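Local coordinates for protein cellulose 1,4-beta-cellobiosidase (Thermobifida fusca, PDB 4JJJ) that probably cuts cellobiose units from cellulose chains, this chain being the family 48 glycoside hydrolase domain of a longer, multidomain cellulase, at residues 361-366 and 371-376; 420-425 and 438-443. The protein carries 1 engineered substitution. One frame throughout, in Å; residues are numbered along the deposited sequence.

Contact 1: residues 361-366 and 371-376. With ZN (zinc ion), chain T.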
loop_
_atom_site.group_PDB
_atom_site.type_symbol
_atom_site.label_atom_id
_atom_site.label_comp_id
_atom_site.label_asym_id
_atom_site.label_seq_id
_atom_site.Cartn_x
_atom_site.Cartn_y
_atom_site.Cartn_z
ATOM N N GLU A 361 -6.163 16.510 -10.591
ATOM C CA GLU A 361 -5.629 16.749 -11.966
ATOM C C GLU A 361 -4.886 15.520 -12.505
ATOM O O GLU A 361 -5.148 15.125 -13.617
ATOM C CB GLU A 361 -4.658 17.893 -11.931
ATOM C CG GLU A 361 -5.318 19.214 -11.724
ATOM C CD GLU A 361 -4.380 20.393 -11.982
ATOM O OE1 GLU A 361 -3.368 20.267 -12.663
ATOM O OE2 GLU A 361 -4.598 21.524 -11.425
ATOM N N PHE A 362 -4.084 14.895 -11.637
ATOM C CA PHE A 362 -3.343 13.666 -11.984
ATOM C C PHE A 362 -4.243 12.526 -12.410
ATOM O O PHE A 362 -4.059 11.937 -13.459
ATOM C CB PHE A 362 -2.549 13.243 -10.736
ATOM C CG PHE A 362 -1.702 12.041 -10.834
ATOM C CD1 PHE A 362 -0.569 12.005 -11.599
ATOM C CD2 PHE A 362 -1.907 10.972 -9.946
ATOM C CE1 PHE A 362 0.290 10.920 -11.572
ATOM C CE2 PHE A 362 -1.026 9.899 -9.943
ATOM C CZ PHE A 362 0.062 9.854 -10.729
ATOM N N LEU A 363 -5.328 12.271 -11.641
ATOM C CA LEU A 363 -6.219 11.230 -11.956
ATOM C C LEU A 363 -6.966 11.440 -13.298
ATOM O O LEU A 363 -7.223 10.559 -14.069
ATOM C CB LEU A 363 -7.175 11.059 -10.802
ATOM C CG LEU A 363 -6.637 10.566 -9.482
ATOM C CD1 LEU A 363 -7.742 10.481 -8.438
ATOM C CD2 LEU A 363 -5.905 9.198 -9.615
ATOM N N GLN A 364 -7.285 12.709 -13.568
ATOM C CA GLN A 364 -7.968 13.073 -14.806
ATOM C C GLN A 364 -6.989 12.948 -16.002
ATOM O O GLN A 364 -7.398 12.408 -17.049
ATOM C CB GLN A 364 -8.555 14.469 -14.714
ATOM C CG GLN A 364 -9.365 14.867 -15.905
ATOM C CD GLN A 364 -10.563 13.972 -16.249
ATOM O OE1 GLN A 364 -11.681 14.247 -15.881
ATOM N NE2 GLN A 364 -10.363 12.833 -16.905
ATOM N N TRP A 365 -5.762 13.379 -15.815
ATOM C CA TRP A 365 -4.712 13.268 -16.821
ATOM C C TRP A 365 -4.523 11.810 -17.195
ATOM O O TRP A 365 -4.288 11.468 -18.376
ATOM C CB TRP A 365 -3.431 13.845 -16.295
ATOM C CG TRP A 365 -2.213 13.570 -17.145
ATOM C CD1 TRP A 365 -2.003 13.953 -18.426
ATOM C CD2 TRP A 365 -1.041 12.844 -16.738
ATOM N NE1 TRP A 365 -0.785 13.494 -18.862
ATOM C CE2 TRP A 365 -0.137 12.856 -17.836
ATOM C CE3 TRP A 365 -0.653 12.239 -15.548
ATOM C CZ2 TRP A 365 1.074 12.219 -17.798
ATOM C CZ3 TRP A 365 0.565 11.559 -15.522
ATOM C CH2 TRP A 365 1.440 11.583 -16.594
ATOM N N LEU A 366 -4.694 10.884 -16.226
ATOM C CA LEU A 366 -4.439 9.457 -16.486
ATOM C C LEU A 366 -5.641 8.744 -17.054
ATOM O O LEU A 366 -5.593 7.491 -17.239
ATOM C CB LEU A 366 -4.038 8.748 -15.174
ATOM C CG LEU A 366 -2.651 9.181 -14.674
ATOM C CD1 LEU A 366 -2.383 8.814 -13.227
ATOM C CD2 LEU A 366 -1.556 8.579 -15.536
ATOM N N GLY A 371 -11.768 4.665 -20.245
ATOM C CA GLY A 371 -12.235 5.187 -18.945
ATOM C C GLY A 371 -11.440 4.764 -17.737
ATOM O O GLY A 371 -11.436 5.436 -16.743
ATOM N N GLY A 372 -10.738 3.632 -17.828
ATOM C CA GLY A 372 -9.832 3.233 -16.771
ATOM C C GLY A 372 -8.704 4.220 -16.577
ATOM O O GLY A 372 -8.280 4.914 -17.503
ATOM N N ILE A 373 -8.160 4.268 -15.384
ATOM C CA ILE A 373 -7.106 5.194 -14.935
ATOM C C ILE A 373 -5.719 4.600 -15.066
ATOM O O ILE A 373 -5.386 3.578 -14.420
ATOM C CB ILE A 373 -7.352 5.739 -13.544
ATOM C CG1 ILE A 373 -8.854 6.125 -13.316
ATOM C CG2 ILE A 373 -6.394 6.863 -13.201
ATOM C CD1 ILE A 373 -9.440 7.189 -14.219
ATOM N N ALA A 374 -4.932 5.208 -15.930
ATOM C CA ALA A 374 -3.558 4.688 -16.216
ATOM C C ALA A 374 -2.611 4.917 -15.069
ATOM O O ALA A 374 -2.962 5.520 -14.024
ATOM C CB ALA A 374 -3.033 5.311 -17.467
ATOM N N GLY A 375 -1.370 4.457 -15.223
ATOM C CA GLY A 375 -0.543 4.154 -14.062
ATOM C C GLY A 375 -0.151 5.300 -13.184
ATOM O O GLY A 375 -0.423 5.310 -11.977
ATOM N N GLY A 376 0.605 6.246 -13.724
ATOM C CA GLY A 376 1.135 7.328 -12.918
ATOM C C GLY A 376 2.269 8.106 -13.551
ATOM O O GLY A 376 2.372 8.146 -14.795
HETATM ZN ZN ZN T . -6.078 22.273 -10.342
HETATM O O HOH W 1 -5.732 24.298 -10.370
#
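Leu366, just past the end of helix 348-365, meets the returning loop at Ile373 and Ala374. Its carbonyl O accepts a nearly straight hydrogen bond from Ala374 N (2.7 Å, 172° at the hydrogen). Packing is tightest round its side chain: CB touches Ile373 CG2 at 3.6 Å, while CD1 reaches Gly376 CA at 3.8 Å and also lies over the centre of the Phe362 ring, 3.6 Å above its plane. Phe362 carries its ring alongside the loop because chi1 (-179°) sets CG opposite the backbone N, and CZ ends 3.5 Å from Gly376 CA. A CB on Gly376 would lie close to this ring and, at these backbone angles, be jammed against Gly375 O. Trp365 adds a looser touch, CZ3 to Gly376 O at 3.9 Å, its NE1 being bonded to Asp476 O. The contrast is Glu361, partly exposed at the far end of the segment, whose extended chain carries OE2 to a zinc ion at 2.0 Å; Asp357 and a water also bind the metal. Between the two segments, one backbone bond and apolar packing thus do the joining, whereas Ala374 O, buried against Leu366, has no polar partner in the model, a probable small energetic cost.

Contact 2: residues 420-425 and 438-443. With CA (calcium ion), chain G.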
loop_
_atom_site.group_PDB
_atom_site.type_symbol
_atom_site.label_atom_id
_atom_site.label_comp_id
_atom_site.label_asym_id
_atom_site.label_seq_id
_atom_site.Cartn_x
_atom_site.Cartn_y
_atom_site.Cartn_z
ATOM N N TRP A 420 -9.944 0.790 -5.675
ATOM C CA TRP A 420 -9.440 1.412 -4.440
ATOM C C TRP A 420 -9.386 2.953 -4.605
ATOM O O TRP A 420 -9.845 3.730 -3.720
ATOM C CB TRP A 420 -8.142 0.850 -4.025
ATOM C CG TRP A 420 -8.182 -0.439 -3.333
ATOM C CD1 TRP A 420 -9.256 -1.088 -2.853
ATOM C CD2 TRP A 420 -7.031 -1.185 -2.882
ATOM N NE1 TRP A 420 -8.861 -2.217 -2.207
ATOM C CE2 TRP A 420 -7.501 -2.287 -2.171
ATOM C CE3 TRP A 420 -5.655 -0.983 -3.019
ATOM C CZ2 TRP A 420 -6.657 -3.196 -1.567
ATOM C CZ3 TRP A 420 -4.782 -1.898 -2.415
ATOM C CH2 TRP A 420 -5.284 -2.976 -1.698
ATOM N N ASN A 421 -8.852 3.413 -5.758
ATOM C CA ASN A 421 -8.843 4.855 -6.033
ATOM C C ASN A 421 -10.239 5.401 -6.262
ATOM O O ASN A 421 -10.681 6.375 -5.601
ATOM C CB ASN A 421 -7.946 5.148 -7.202
ATOM C CG ASN A 421 -8.223 6.496 -7.789
ATOM O OD1 ASN A 421 -8.266 7.440 -7.083
ATOM N ND2 ASN A 421 -8.144 6.584 -9.125
ATOM N N MET A 422 -10.986 4.734 -7.103
ATOM C CA MET A 422 -12.266 5.239 -7.540
ATOM C C MET A 422 -13.240 5.343 -6.412
ATOM O O MET A 422 -14.027 6.268 -6.390
ATOM C CB MET A 422 -12.907 4.515 -8.732
ATOM C CG MET A 422 -13.846 5.381 -9.567
ATOM S SD MET A 422 -13.185 6.937 -10.200
ATOM C CE MET A 422 -11.743 6.400 -11.119
ATOM N N GLU A 423 -13.201 4.375 -5.497
ATOM C CA GLU A 423 -14.121 4.459 -4.294
ATOM C C GLU A 423 -13.899 5.771 -3.505
ATOM O O GLU A 423 -14.867 6.382 -3.067
ATOM C CB GLU A 423 -13.922 3.301 -3.349
ATOM C CG GLU A 423 -15.055 3.180 -2.335
ATOM C CD GLU A 423 -14.837 2.097 -1.331
ATOM O OE1 GLU A 423 -14.530 0.967 -1.768
ATOM O OE2 GLU A 423 -15.018 2.415 -0.165
ATOM N N ARG A 424 -12.648 6.211 -3.453
ATOM C CA ARG A 424 -12.358 7.398 -2.699
ATOM C C ARG A 424 -12.883 8.641 -3.495
ATOM O O ARG A 424 -13.406 9.577 -2.898
ATOM C CB ARG A 424 -10.868 7.541 -2.481
ATOM C CG ARG A 424 -10.220 6.382 -1.684
ATOM C CD ARG A 424 -8.777 6.239 -2.088
ATOM N NE ARG A 424 -8.205 5.073 -1.457
ATOM C CZ ARG A 424 -7.138 4.387 -1.880
ATOM N NH1 ARG A 424 -6.501 4.804 -2.912
ATOM N NH2 ARG A 424 -6.810 3.223 -1.268
ATOM N N VAL A 425 -12.725 8.580 -4.829
ATOM C CA VAL A 425 -13.285 9.626 -5.715
ATOM C C VAL A 425 -14.805 9.666 -5.565
ATOM O O VAL A 425 -15.386 10.760 -5.496
ATOM C CB VAL A 425 -12.843 9.378 -7.183
ATOM C CG1 VAL A 425 -13.433 10.441 -8.111
ATOM C CG2 VAL A 425 -11.308 9.374 -7.236
ATOM N N GLU A 438 -16.830 14.111 -10.276
ATOM C CA GLU A 438 -17.982 13.699 -11.094
ATOM C C GLU A 438 -17.554 13.410 -12.554
ATOM O O GLU A 438 -17.952 12.368 -13.106
ATOM C CB GLU A 438 -19.005 14.821 -11.091
ATOM C CG GLU A 438 -20.270 14.462 -11.801
ATOM C CD GLU A 438 -21.300 15.571 -11.809
ATOM O OE1 GLU A 438 -21.053 16.680 -11.500
ATOM O OE2 GLU A 438 -22.417 15.258 -12.144
ATOM N N ALA A 439 -16.690 14.263 -13.100
ATOM C CA ALA A 439 -16.264 14.046 -14.494
ATOM C C ALA A 439 -15.503 12.777 -14.640
ATOM O O ALA A 439 -15.711 12.059 -15.627
ATOM C CB ALA A 439 -15.474 15.204 -15.003
ATOM N N ILE A 440 -14.592 12.483 -13.697
ATOM C CA ILE A 440 -13.882 11.184 -13.754
ATOM C C ILE A 440 -14.847 10.013 -13.668
ATOM O O ILE A 440 -14.801 9.024 -14.480
ATOM C CB ILE A 440 -12.820 11.145 -12.618
ATOM C CG1 ILE A 440 -11.748 12.172 -12.818
ATOM C CG2 ILE A 440 -12.166 9.755 -12.607
ATOM C CD1 ILE A 440 -10.856 12.406 -11.623
ATOM N N LEU A 441 -15.733 10.053 -12.674
ATOM C CA LEU A 441 -16.691 8.995 -12.452
ATOM C C LEU A 441 -17.645 8.773 -13.625
ATOM O O LEU A 441 -17.948 7.626 -14.012
ATOM C CB LEU A 441 -17.492 9.374 -11.225
ATOM C CG LEU A 441 -16.730 9.245 -9.932
ATOM C CD1 LEU A 441 -17.389 10.062 -8.818
ATOM C CD2 LEU A 441 -16.671 7.789 -9.496
ATOM N N ASP A 442 -18.093 9.880 -14.285
ATOM C CA ASP A 442 -19.047 9.712 -15.361
ATOM C C ASP A 442 -18.444 8.928 -16.522
ATOM O O ASP A 442 -19.229 8.314 -17.276
ATOM C CB ASP A 442 -19.549 11.107 -15.810
ATOM C CG ASP A 442 -20.600 11.724 -14.852
ATOM O OD1 ASP A 442 -21.158 11.118 -13.952
ATOM O OD2 ASP A 442 -20.818 12.950 -15.108
ATOM N N LYS A 443 -17.132 9.022 -16.727
ATOM C CA LYS A 443 -16.483 8.225 -17.749
ATOM C C LYS A 443 -16.024 6.847 -17.254
ATOM O O LYS A 443 -16.052 5.881 -18.001
ATOM C CB LYS A 443 -15.341 9.051 -18.286
ATOM C CG LYS A 443 -14.643 8.362 -19.449
ATOM C CD LYS A 443 -13.625 9.211 -20.205
ATOM C CE LYS A 443 -13.030 8.456 -21.402
ATOM N NZ LYS A 443 -12.118 9.310 -22.273
HETATM CA CA CA G . -22.722 13.859 -14.352
HETATM O O HOH W 2 -23.089 12.350 -12.499
HETATM O O HOH W 3 -24.881 13.108 -13.728
HETATM O O HOH W 4 -23.982 14.995 -15.769
#
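Leu441 and Met422 lie side by side, pointing opposite ways, so that Leu441 CD2 lies 3.7 Å from Met422 SD and equally near its CG. The other branch of the fork turns to Val425: Leu441 CD1 comes to 3.9 Å from Val425 O, and CG lies 4.0 Å from Val425 CG1, these two side chains again being set head to tail. Met422 sends CG off anti to the backbone N (chi1 -153°) and then bends at chi2 and chi3, which brings SD and CE up to the other helix. Its CE meets Ile440 CG2 at 3.7 Å, the two side chains at a slant; Met422 has a second conformer, and its SD and CE contacts hold for the one described. Helices 416-432 and 435-450 follow one another as a helical hairpin of the (alpha/alpha)6 barrel; the axes of the two short segments approach to 10.4 Å with 129° between their directions. No hydrogen bond links the two segments; the contact is apolar side-chain packing. Replacing Leu441 by an alanine would probably open a gap between Met422 and Val425 and leave the thioether freer to turn. Facing away from this seam, Glu438 OE2 and Asp442 OD2, one helical turn apart, hold a calcium ion at 2.6 and 2.2 Å; three waters also bind the ion, and one of them donates to Asp442 OD1. At the barrel's inner end Trp420 touches bound glucose, stands edge-to-face to Trp414 and Trp621, and bonds through NE1 to Glu625.

Both contacts are buried and pack against each other in one largely apolar layer, their centres about 10 Å apart. Leu363 of contact 1 packs on Asn421 and Val425, and Ile373 lays CG1 against Met422 CE at 3.6 Å in the conformer described, so helix 348-365 and its following loop lean on the hairpin of contact 2. The elements differ: contact 1 joins a helix end to a loop leading into a sheet and adds a backbone hydrogen bond to its packing, while contact 2 joins two helices that meet through side chains, with no backbone hydrogen bond between the segments. Metals lie at the outer margin of each, zinc on Glu361 and calcium on Glu438 and Asp442, whereas helix 416-432 also carries Trp420, which lines the glycan pocket.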